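Local coordinates for putative ATP-grasp superfamily protein (PDB 3DF7) that is of unknown function but has an ATP-grasp fold and probably binds ATP and a metal ion, at residues L170-A175 and V180-V185; R218-V223 and V230-V235. All blocks are in the same frame, centred on the assembly; numbering follows the deposited sequence.

Contact 1: residues L170-A175 and V180-V185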
ATOM      1  N   LEU A 170       7.144 -10.487  -4.123  1.00  9.81           N
ATOM      2  CA  LEU A 170       6.325  -9.695  -5.031  1.00 12.31           C
ATOM      3  C   LEU A 170       5.120  -9.065  -4.350  1.00 11.78           C
ATOM      4  O   LEU A 170       4.844  -9.310  -3.175  1.00 12.36           O
ATOM      5  CB  LEU A 170       5.810 -10.594  -6.153  1.00 11.06           C
ATOM      6  CG  LEU A 170       6.842 -11.436  -6.903  1.00 12.40           C
ATOM      7  CD1 LEU A 170       6.144 -12.576  -7.634  1.00 11.05           C
ATOM      8  CD2 LEU A 170       7.610 -10.545  -7.867  1.00 10.85           C
ATOM      9  N   SER A 171       4.413  -8.240  -5.110  1.00 12.08           N
ATOM     10  CA  SER A 171       3.191  -7.612  -4.637  1.00 11.83           C
ATOM     11  C   SER A 171       2.314  -7.450  -5.873  1.00 10.78           C
ATOM     12  O   SER A 171       2.822  -7.241  -6.981  1.00 12.71           O
ATOM     13  CB  SER A 171       3.470  -6.252  -3.976  1.00 13.03           C
ATOM     14  OG  SER A 171       3.792  -5.248  -4.916  1.00 12.86           O
ATOM     15  N   VAL A 172       1.007  -7.588  -5.693  1.00  8.85           N
ATOM     16  CA  VAL A 172       0.069  -7.453  -6.798  1.00  9.26           C
ATOM     17  C   VAL A 172      -0.867  -6.298  -6.500  1.00  9.42           C
ATOM     18  O   VAL A 172      -1.472  -6.244  -5.423  1.00  9.33           O
ATOM     19  CB  VAL A 172      -0.766  -8.739  -6.988  1.00  8.42           C
ATOM     20  CG1 VAL A 172      -1.733  -8.569  -8.158  1.00  7.91           C
ATOM     21  CG2 VAL A 172       0.160  -9.924  -7.240  1.00  8.97           C
ATOM     22  N   SER A 173      -0.957  -5.368  -7.446  1.00  8.30           N
ATOM     23  CA  SER A 173      -1.822  -4.205  -7.314  1.00  8.75           C
ATOM     24  C   SER A 173      -3.142  -4.559  -7.981  1.00  9.07           C
ATOM     25  O   SER A 173      -3.189  -4.834  -9.180  1.00  8.09           O
ATOM     26  CB  SER A 173      -1.200  -2.990  -8.005  1.00  8.25           C
ATOM     27  OG  SER A 173       0.070  -2.680  -7.457  1.00  7.67           O
ATOM     28  N   LEU A 174      -4.211  -4.544  -7.195  1.00  8.04           N
ATOM     29  CA  LEU A 174      -5.529  -4.890  -7.700  1.00  9.77           C
ATOM     30  C   LEU A 174      -6.554  -3.773  -7.546  1.00  9.69           C
ATOM     31  O   LEU A 174      -6.455  -2.933  -6.646  1.00  9.06           O
ATOM     32  CB  LEU A 174      -6.047  -6.134  -6.969  1.00  9.21           C
ATOM     33  CG  LEU A 174      -5.211  -7.419  -6.995  1.00 10.42           C
ATOM     34  CD1 LEU A 174      -5.777  -8.418  -5.998  1.00 11.77           C
ATOM     35  CD2 LEU A 174      -5.214  -8.008  -8.389  1.00  9.37           C
ATOM     36  N   ALA A 175      -7.537  -3.776  -8.441  1.00  9.86           N
ATOM     37  CA  ALA A 175      -8.633  -2.816  -8.405  1.00 10.71           C
ATOM     38  C   ALA A 175      -9.829  -3.682  -8.028  1.00 12.36           C
ATOM     39  O   ALA A 175     -10.259  -4.527  -8.817  1.00 12.68           O
ATOM     40  CB  ALA A 175      -8.846  -2.189  -9.778  1.00 11.12           C
ATOM     41  N   VAL A 180     -12.582  -8.141  -9.718  1.00 20.42           N
ATOM     42  CA  VAL A 180     -11.227  -7.849  -9.273  1.00 18.22           C
ATOM     43  C   VAL A 180     -10.348  -7.808 -10.512  1.00 18.05           C
ATOM     44  O   VAL A 180     -10.310  -8.758 -11.289  1.00 17.41           O
ATOM     45  CB  VAL A 180     -10.711  -8.924  -8.299  1.00 17.72           C
ATOM     46  CG1 VAL A 180      -9.287  -8.596  -7.859  1.00 16.45           C
ATOM     47  CG2 VAL A 180     -11.629  -9.002  -7.087  1.00 18.43           C
ATOM     48  N   LYS A 181      -9.650  -6.696 -10.705  1.00 17.00           N
ATOM     49  CA  LYS A 181      -8.796  -6.543 -11.873  1.00 17.14           C
ATOM     50  C   LYS A 181      -7.350  -6.292 -11.474  1.00 15.94           C
ATOM     51  O   LYS A 181      -7.078  -5.507 -10.561  1.00 13.38           O
ATOM     52  CB  LYS A 181      -9.315  -5.388 -12.731  1.00 21.08           C
ATOM     53  CG  LYS A 181      -8.620  -5.227 -14.071  1.00 27.20           C
ATOM     54  CD  LYS A 181      -9.298  -4.138 -14.892  1.00 31.22           C
ATOM     55  CE  LYS A 181      -8.740  -4.061 -16.304  1.00 33.94           C
ATOM     56  NZ  LYS A 181      -9.446  -3.016 -17.103  1.00 36.16           N
ATOM     57  N   CYS A 182      -6.424  -6.973 -12.143  1.00 14.65           N
ATOM     58  CA  CYS A 182      -5.010  -6.798 -11.846  1.00 13.60           C
ATOM     59  C   CYS A 182      -4.505  -5.562 -12.563  1.00 13.65           C
ATOM     60  O   CYS A 182      -4.638  -5.440 -13.783  1.00 13.54           O
ATOM     61  CB  CYS A 182      -4.193  -8.005 -12.301  1.00 13.35           C
ATOM     62  SG  CYS A 182      -2.420  -7.801 -12.009  1.00 14.70           S
ATOM     63  N   LEU A 183      -3.929  -4.646 -11.799  1.00 12.82           N
ATOM     64  CA  LEU A 183      -3.406  -3.412 -12.359  1.00 12.85           C
ATOM     65  C   LEU A 183      -1.915  -3.538 -12.633  1.00 12.23           C
ATOM     66  O   LEU A 183      -1.403  -2.985 -13.609  1.00 11.93           O
ATOM     67  CB  LEU A 183      -3.635  -2.255 -11.388  1.00 11.94           C
ATOM     68  CG  LEU A 183      -5.071  -1.959 -10.957  1.00 13.89           C
ATOM     69  CD1 LEU A 183      -5.075  -0.691 -10.113  1.00 12.03           C
ATOM     70  CD2 LEU A 183      -5.971  -1.793 -12.184  1.00 11.26           C
ATOM     71  N   SER A 184      -1.222  -4.272 -11.768  1.00  9.21           N
ATOM     72  CA  SER A 184       0.214  -4.434 -11.917  1.00  9.40           C
ATOM     73  C   SER A 184       0.767  -5.499 -10.986  1.00  8.91           C
ATOM     74  O   SER A 184       0.216  -5.739  -9.906  1.00  9.07           O
ATOM     75  CB  SER A 184       0.902  -3.100 -11.607  1.00 10.08           C
ATOM     76  OG  SER A 184       2.313  -3.198 -11.687  1.00 10.77           O
ATOM     77  N   VAL A 185       1.839  -6.153 -11.420  1.00  8.43           N
ATOM     78  CA  VAL A 185       2.520  -7.145 -10.594  1.00  8.60           C
ATOM     79  C   VAL A 185       3.911  -6.553 -10.411  1.00  9.36           C
ATOM     80  O   VAL A 185       4.620  -6.283 -11.390  1.00  9.17           O
ATOM     81  CB  VAL A 185       2.605  -8.529 -11.271  1.00  9.72           C
ATOM     82  CG1 VAL A 185       3.460  -9.464 -10.420  1.00 12.16           C
ATOM     83  CG2 VAL A 185       1.205  -9.116 -11.419  1.00 10.39           C
TER
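S173 faces both L183 and S184 of the partner strand, the signature of a classic beta bulge in the antiparallel hairpin of strands 168-176 and 180-191. Its carbonyl oxygen takes two N-H groups: L183 N at 2.7 Å, tilted 18° from the carbonyl plane, and S184 N at a longer 3.3 Å, in that plane on a lone pair. The S173 N-H answers with a nearly straight bond to S184 O (2.8 Å). Beyond the bulge the register has slipped by one, and A175 and K181 close a regular two-bond pair.

Packing is tight around the bulge and on to A175. L183 lays its CB 3.4 Å from S173 O; with CG anti to the carbonyl carbon (chi1 -58°), its branch reaches the A175 methyl, L183 CD2 lying 3.8 Å from A175 CB. Cutting L183 back to an alanine here would remove that branch and would probably open a gap beside the bulge, leaving the A175 methyl without its apolar cover. On the face of V172, L174, C182 and V185, L174 sets CD2 4.0 Å from C182 CB and CD1 equally near V180 CG1, while V172 CG1 meets C182 SG; helix 206-220 packs on this face through V172, L174 and V185.

The loose side is the side chain of K181, which runs extended into solvent, where a long, weak ion pair links its NZ to E272. The buried hydroxyls of S173 and S184 are satisfied by Y229 and Y260, outside the hairpin pair. Because S173 O accepts both N-H groups at the bulge, backbone pairing is kept through the break in alternation.

Contact 2: residues R218-V223 and V230-V235; sequences RAVECV and VGVDIV
V220, in the last part of helix 206-220, meets strand 228-236 through a single methyl, CG1, which lies 3.7 Å from V232 CG2 and 4.0 Å from V230 CG1. The two strand valines are two residues apart and therefore point to the same face of the sheet, with G231 between them; the helix methyl reaches both.

In V220, chi1 of -63° puts CG1, anti to the carbonyl carbon, against the two strand valines, while CG2 takes the crowded position between N and C. On the strand, V230 and V232 share one conformation, CG1 anti to the backbone N (chi1 176° and -179°), yet they offer different methyls, because V220 CG1 approaches each from a different side: V230 presents CG1 and V232 presents CG2. The side chains also pass differently, V220 and V232 crossing at a slant whereas V220 and V230 slide by each other in opposite directions.

The contact is small, burying 113 Å² in all, and the backbones stay well apart, with CA atoms of V220 and V232 separated by 8.1 Å. Past V220 the chain leaves the strand through a type I turn from V220 to V223, whose V223 N bonds to V220 O at 3.2 Å. R218 forms salt bridges to E214 and E215 of its own helix.

Neighbours complete the apolar layer: V220 also touches L174 of strand 168-176 and L226, and V232 rests on A216, one helical turn before V220. With all three touching valines buried and the junction made of methyl groups alone, helix and sheet are joined here by shape and dispersion, without directional polar bonds.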
ATOM      1  N   ARG A 218      -7.630 -14.559  -5.381  1.00  9.14           N
ATOM      2  CA  ARG A 218      -8.279 -15.513  -4.487  1.00 10.33           C
ATOM      3  C   ARG A 218      -8.266 -14.986  -3.051  1.00 10.17           C
ATOM      4  O   ARG A 218      -9.233 -15.155  -2.309  1.00 11.61           O
ATOM      5  CB  ARG A 218      -7.564 -16.869  -4.550  1.00  9.95           C
ATOM      6  CG  ARG A 218      -8.406 -18.031  -4.014  1.00 11.58           C
ATOM      7  CD  ARG A 218      -7.606 -19.334  -3.958  1.00 11.38           C
ATOM      8  NE  ARG A 218      -6.917 -19.609  -5.219  1.00 13.32           N
ATOM      9  CZ  ARG A 218      -7.518 -19.885  -6.372  1.00 11.89           C
ATOM     10  NH1 ARG A 218      -8.843 -19.937  -6.454  1.00 15.18           N
ATOM     11  NH2 ARG A 218      -6.786 -20.104  -7.451  1.00 15.86           N
ATOM     12  N   ALA A 219      -7.168 -14.338  -2.672  1.00  8.87           N
ATOM     13  CA  ALA A 219      -7.019 -13.779  -1.333  1.00 10.18           C
ATOM     14  C   ALA A 219      -7.995 -12.644  -1.043  1.00  9.89           C
ATOM     15  O   ALA A 219      -8.670 -12.647  -0.011  1.00 10.42           O
ATOM     16  CB  ALA A 219      -5.581 -13.286  -1.129  1.00  9.56           C
ATOM     17  N   VAL A 220      -8.069 -11.668  -1.944  1.00 10.80           N
ATOM     18  CA  VAL A 220      -8.957 -10.532  -1.722  1.00 11.86           C
ATOM     19  C   VAL A 220     -10.432 -10.904  -1.764  1.00 12.03           C
ATOM     20  O   VAL A 220     -11.251 -10.274  -1.106  1.00 11.73           O
ATOM     21  CB  VAL A 220      -8.689  -9.376  -2.725  1.00 11.78           C
ATOM     22  CG1 VAL A 220      -7.265  -8.839  -2.527  1.00  7.74           C
ATOM     23  CG2 VAL A 220      -8.887  -9.848  -4.147  1.00 12.44           C
ATOM     24  N   GLU A 221     -10.782 -11.937  -2.520  1.00 15.07           N
ATOM     25  CA  GLU A 221     -12.181 -12.333  -2.586  1.00 17.66           C
ATOM     26  C   GLU A 221     -12.647 -12.913  -1.250  1.00 19.11           C
ATOM     27  O   GLU A 221     -13.846 -13.077  -1.023  1.00 20.33           O
ATOM     28  CB  GLU A 221     -12.392 -13.316  -3.743  1.00 18.45           C
ATOM     29  CG  GLU A 221     -11.948 -12.709  -5.074  1.00 22.66           C
ATOM     30  CD  GLU A 221     -12.575 -13.358  -6.287  1.00 26.87           C
ATOM     31  OE1 GLU A 221     -12.389 -14.576  -6.477  1.00 29.99           O
ATOM     32  OE2 GLU A 221     -13.251 -12.640  -7.057  1.00 28.35           O
ATOM     33  N   CYS A 222     -11.693 -13.190  -0.360  1.00 19.25           N
ATOM     34  CA  CYS A 222     -11.987 -13.731   0.972  1.00 21.16           C
ATOM     35  C   CYS A 222     -12.451 -12.658   1.946  1.00 19.77           C
ATOM     36  O   CYS A 222     -13.198 -12.943   2.879  1.00 20.57           O
ATOM     37  CB  CYS A 222     -10.745 -14.379   1.596  1.00 20.03           C
ATOM     38  SG  CYS A 222     -10.193 -15.901   0.853  1.00 30.44           S
ATOM     39  N   VAL A 223     -11.996 -11.429   1.731  1.00 19.01           N
ATOM     40  CA  VAL A 223     -12.312 -10.329   2.634  1.00 17.72           C
ATOM     41  C   VAL A 223     -13.376  -9.356   2.144  1.00 18.23           C
ATOM     42  O   VAL A 223     -13.110  -8.501   1.297  1.00 17.54           O
ATOM     43  CB  VAL A 223     -11.035  -9.525   2.957  1.00 16.90           C
ATOM     44  CG1 VAL A 223     -11.294  -8.577   4.117  1.00 18.08           C
ATOM     45  CG2 VAL A 223      -9.887 -10.475   3.270  1.00 18.16           C
ATOM     46  N   VAL A 230      -6.019  -2.201  -3.876  1.00  8.80           N
ATOM     47  CA  VAL A 230      -5.585  -3.075  -2.797  1.00  8.92           C
ATOM     48  C   VAL A 230      -4.279  -3.732  -3.218  1.00  8.72           C
ATOM     49  O   VAL A 230      -4.135  -4.171  -4.359  1.00  9.72           O
ATOM     50  CB  VAL A 230      -6.632  -4.181  -2.499  1.00  9.40           C
ATOM     51  CG1 VAL A 230      -6.089  -5.144  -1.434  1.00  8.53           C
ATOM     52  CG2 VAL A 230      -7.936  -3.548  -2.024  1.00 10.05           C
ATOM     53  N   GLY A 231      -3.318  -3.773  -2.303  1.00  8.96           N
ATOM     54  CA  GLY A 231      -2.048  -4.400  -2.610  1.00  8.30           C
ATOM     55  C   GLY A 231      -1.941  -5.727  -1.882  1.00  9.95           C
ATOM     56  O   GLY A 231      -2.353  -5.831  -0.727  1.00 10.10           O
ATOM     57  N   VAL A 232      -1.412  -6.748  -2.548  1.00  7.11           N
ATOM     58  CA  VAL A 232      -1.250  -8.054  -1.909  1.00  9.02           C
ATOM     59  C   VAL A 232       0.212  -8.477  -1.969  1.00  9.36           C
ATOM     60  O   VAL A 232       0.774  -8.595  -3.058  1.00 10.83           O
ATOM     61  CB  VAL A 232      -2.092  -9.146  -2.607  1.00  7.90           C
ATOM     62  CG1 VAL A 232      -1.914 -10.486  -1.883  1.00 10.31           C
ATOM     63  CG2 VAL A 232      -3.557  -8.742  -2.626  1.00  6.52           C
ATOM     64  N   ASP A 233       0.825  -8.698  -0.809  1.00  8.27           N
ATOM     65  CA  ASP A 233       2.221  -9.120  -0.759  1.00  9.63           C
ATOM     66  C   ASP A 233       2.296 -10.638  -0.867  1.00 10.08           C
ATOM     67  O   ASP A 233       1.595 -11.360  -0.154  1.00 10.38           O
ATOM     68  CB  ASP A 233       2.891  -8.670   0.539  1.00 11.15           C
ATOM     69  CG  ASP A 233       3.244  -7.194   0.539  1.00 12.92           C
ATOM     70  OD1 ASP A 233       3.166  -6.553  -0.533  1.00 12.71           O
ATOM     71  OD2 ASP A 233       3.606  -6.680   1.617  1.00 14.53           O
ATOM     72  N   ILE A 234       3.157 -11.107  -1.760  1.00  7.65           N
ATOM     73  CA  ILE A 234       3.323 -12.527  -2.007  1.00  8.83           C
ATOM     74  C   ILE A 234       4.782 -12.936  -2.168  1.00  9.66           C
ATOM     75  O   ILE A 234       5.612 -12.155  -2.629  1.00 10.99           O
ATOM     76  CB  ILE A 234       2.563 -12.935  -3.300  1.00  8.35           C
ATOM     77  CG1 ILE A 234       1.064 -13.039  -3.005  1.00  8.52           C
ATOM     78  CG2 ILE A 234       3.094 -14.261  -3.846  1.00  7.86           C
ATOM     79  CD1 ILE A 234       0.218 -13.205  -4.237  1.00  8.20           C
ATOM     80  N   VAL A 235       5.091 -14.159  -1.758  1.00 10.35           N
ATOM     81  CA  VAL A 235       6.431 -14.700  -1.936  1.00 11.70           C
ATOM     82  C   VAL A 235       6.225 -15.965  -2.758  1.00 11.77           C
ATOM     83  O   VAL A 235       5.414 -16.823  -2.399  1.00 11.09           O
ATOM     84  CB  VAL A 235       7.118 -15.075  -0.606  1.00 12.76           C
ATOM     85  CG1 VAL A 235       8.481 -15.710  -0.898  1.00 13.81           C
ATOM     86  CG2 VAL A 235       7.294 -13.834   0.261  1.00 15.04           C
TER

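In the fold
Contacts 1 and 2 both reach the same antiparallel sheet, their centres about 9 Å apart, but only contact 1 lies wholly within it. They meet where strands 168-176 and 228-236 run side by side: L170 N and V172 N probably bond to I234 O and V232 O. Contact 1 is strand on strand, burying 499 Å² and depending on backbone hydrogen bonds; it is mainly buried, but K181 is exposed. Contact 2 is wholly core, the end of helix 206-220 lying on the sheet, and its packing is aliphatic. L174 of the hairpin connects the two, since its side chain also touches V232. The helix thus packs across three neighbouring strands, 180-191, 168-176 and 228-236.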